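Local structure of NTF2-like nuclease/anti-CRISPR (Clostridia bacterium, 7JTA) at residues L37-K42 and V52-V57. The protein is an anti-CRISPR and putative nuclease that relieves torsion in target plasmid DNA and impairs SpyCas9 activity. Residues are numbered along the deposited sequence; the frame is centred on the assembly and turned at random.
Sequences LSVGIK and VPISTV. With NO3 (nitrate ion), chain E.
Leu37 faces two residues of the partner strand at once, Ile54 and Ser55, and thereby gives a worked example of the classic beta bulge. Its carbonyl oxygen accepts both of their amides, Ile54 N at 2.8 Å and Ser55 N at 3.2 Å from Leu37 O, and both donors lie in the carbonyl plane. Leu37 N in turn donates to Ser55 O. Beyond the bulge the antiparallel register has moved by one: Ser38 sits against Pro53 in a non-hydrogen-bonded pair, and Val39 with Val52 forms a hydrogen-bonded one. The bond from Val39 N to Val52 O is nearly straight at the hydrogen (171°), although its donor stands above the carbonyl plane; Val52 N returns a bond to Val39 O.

The extra residue, Ile54, can be followed outward. Its CB lies 3.3 Å from Leu37 O, close to the oxygen that already accepts two amides. With CG1 anti to its own carbonyl carbon (chi1 -63°), the side chain runs on toward Val39: CG1 lies 4.0 Å from both Leu37 O and Val39 CG2, and CD1 continues on the Val39 side, where its modelled position is doubtful. On the face of Ser38 and Pro53, Ser38 OG makes a weak hydrogen bond to a nitrate ion, probably from the crystallisation liquor.

The contact lies within the hairpin of strands 32-42 and 48-58. Strand 20-29 flanks 32-42 on its other edge, while 48-58 pairs with a strand of a neighbouring subunit, continuing the sheet. Ile54 and Val39 pack against Ile54 and Val39 of another subunit.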
loop_
_atom_site.group_PDB
_atom_site.type_symbol
_atom_site.label_atom_id
_atom_site.label_comp_id
_atom_site.label_asym_id
_atom_site.label_seq_id
_atom_site.Cartn_x
_atom_site.Cartn_y
_atom_site.Cartn_z
ATOM N N LEU A 37 2.590 1.024 6.460
ATOM C CA LEU A 37 3.095 2.324 6.038
ATOM C C LEU A 37 2.216 3.412 6.637
ATOM O O LEU A 37 0.991 3.375 6.487
ATOM C CB LEU A 37 3.109 2.434 4.515
ATOM C CG LEU A 37 4.050 1.461 3.814
ATOM C CD1 LEU A 37 3.840 1.519 2.314
ATOM C CD2 LEU A 37 5.491 1.778 4.170
ATOM N N SER A 38 2.840 4.375 7.315
ATOM C CA SER A 38 2.116 5.459 7.960
ATOM C C SER A 38 2.741 6.806 7.618
ATOM O O SER A 38 3.875 6.891 7.143
ATOM C CB SER A 38 2.091 5.283 9.482
ATOM O OG SER A 38 1.824 3.938 9.831
ATOM N N VAL A 39 1.978 7.864 7.881
ATOM C CA VAL A 39 2.461 9.238 7.812
ATOM C C VAL A 39 2.427 9.808 9.221
ATOM O O VAL A 39 1.379 9.798 9.876
ATOM C CB VAL A 39 1.619 10.098 6.861
ATOM C CG1 VAL A 39 2.041 11.542 6.968
ATOM C CG2 VAL A 39 1.783 9.613 5.443
ATOM N N GLY A 40 3.572 10.286 9.692
ATOM C CA GLY A 40 3.667 10.960 10.975
ATOM C C GLY A 40 3.631 12.468 10.778
ATOM O O GLY A 40 4.196 12.992 9.817
ATOM N N ILE A 41 2.934 13.149 11.680
ATOM C CA ILE A 41 2.787 14.600 11.637
ATOM C C ILE A 41 3.701 15.200 12.696
ATOM O O ILE A 41 3.625 14.833 13.876
ATOM C CB ILE A 41 1.328 15.023 11.875
ATOM C CG1 ILE A 41 0.372 14.137 11.073
ATOM C CG2 ILE A 41 1.137 16.481 11.503
ATOM C CD1 ILE A 41 0.499 14.288 9.579
ATOM N N LYS A 42 4.568 16.114 12.277
ATOM C CA LYS A 42 5.551 16.722 13.158
ATOM C C LYS A 42 5.147 18.150 13.499
ATOM O O LYS A 42 4.568 18.863 12.675
ATOM C CB LYS A 42 6.942 16.698 12.514
ATOM C CG LYS A 42 7.527 15.296 12.409
ATOM C CD LYS A 42 8.593 15.198 11.329
ATOM C CE LYS A 42 9.834 15.990 11.689
ATOM N NZ LYS A 42 10.783 16.044 10.542
ATOM N N VAL A 52 -0.842 8.697 11.101
ATOM C CA VAL A 52 -1.975 8.408 10.236
ATOM C C VAL A 52 -1.642 7.160 9.433
ATOM O O VAL A 52 -0.985 7.236 8.395
ATOM C CB VAL A 52 -2.293 9.593 9.308
ATOM C CG1 VAL A 52 -3.380 9.212 8.317
ATOM C CG2 VAL A 52 -2.697 10.807 10.126
ATOM N N PRO A 53 -2.102 5.990 9.871
ATOM C CA PRO A 53 -1.823 4.763 9.116
ATOM C C PRO A 53 -2.423 4.832 7.721
ATOM O O PRO A 53 -3.550 5.292 7.529
ATOM C CB PRO A 53 -2.474 3.664 9.963
ATOM C CG PRO A 53 -2.584 4.254 11.329
ATOM C CD PRO A 53 -2.831 5.714 11.118
ATOM N N ILE A 54 -1.646 4.391 6.739
ATOM C CA ILE A 54 -2.045 4.447 5.344
ATOM C C ILE A 54 -2.381 3.067 4.799
ATOM O O ILE A 54 -3.374 2.907 4.087
ATOM C CB ILE A 54 -0.959 5.124 4.481
ATOM C CG1 ILE A 54 -0.759 6.580 4.908
ATOM C CG2 ILE A 54 -1.318 5.026 3.003
ATOM C CD1 ILE A 54 0.203 7.325 4.019
ATOM N N SER A 55 -1.574 2.059 5.124
ATOM C CA SER A 55 -1.805 0.726 4.591
ATOM C C SER A 55 -1.047 -0.296 5.422
ATOM O O SER A 55 0.047 -0.025 5.922
ATOM C CB SER A 55 -1.385 0.636 3.124
ATOM O OG SER A 55 0.014 0.476 3.012
ATOM N N THR A 56 -1.663 -1.463 5.585
ATOM C CA THR A 56 -1.036 -2.622 6.200
ATOM C C THR A 56 -1.244 -3.814 5.280
ATOM O O THR A 56 -2.315 -3.965 4.687
ATOM C CB THR A 56 -1.611 -2.915 7.580
ATOM O OG1 THR A 56 -1.573 -1.722 8.378
ATOM C CG2 THR A 56 -0.797 -4.005 8.267
ATOM N N VAL A 57 -0.211 -4.638 5.131
ATOM C CA VAL A 57 -0.259 -5.779 4.224
ATOM C C VAL A 57 0.462 -6.954 4.865
ATOM O O VAL A 57 1.461 -6.775 5.570
ATOM C CB VAL A 57 0.364 -5.449 2.852
ATOM C CG1 VAL A 57 0.225 -6.628 1.917
ATOM C CG2 VAL A 57 -0.295 -4.219 2.259
HETATM N N NO3 E . 3.097 2.533 14.066
HETATM O O1 NO3 E . 2.786 3.030 12.944
HETATM O O2 NO3 E . 3.917 3.126 14.828
HETATM O O3 NO3 E . 2.583 1.436 14.427
#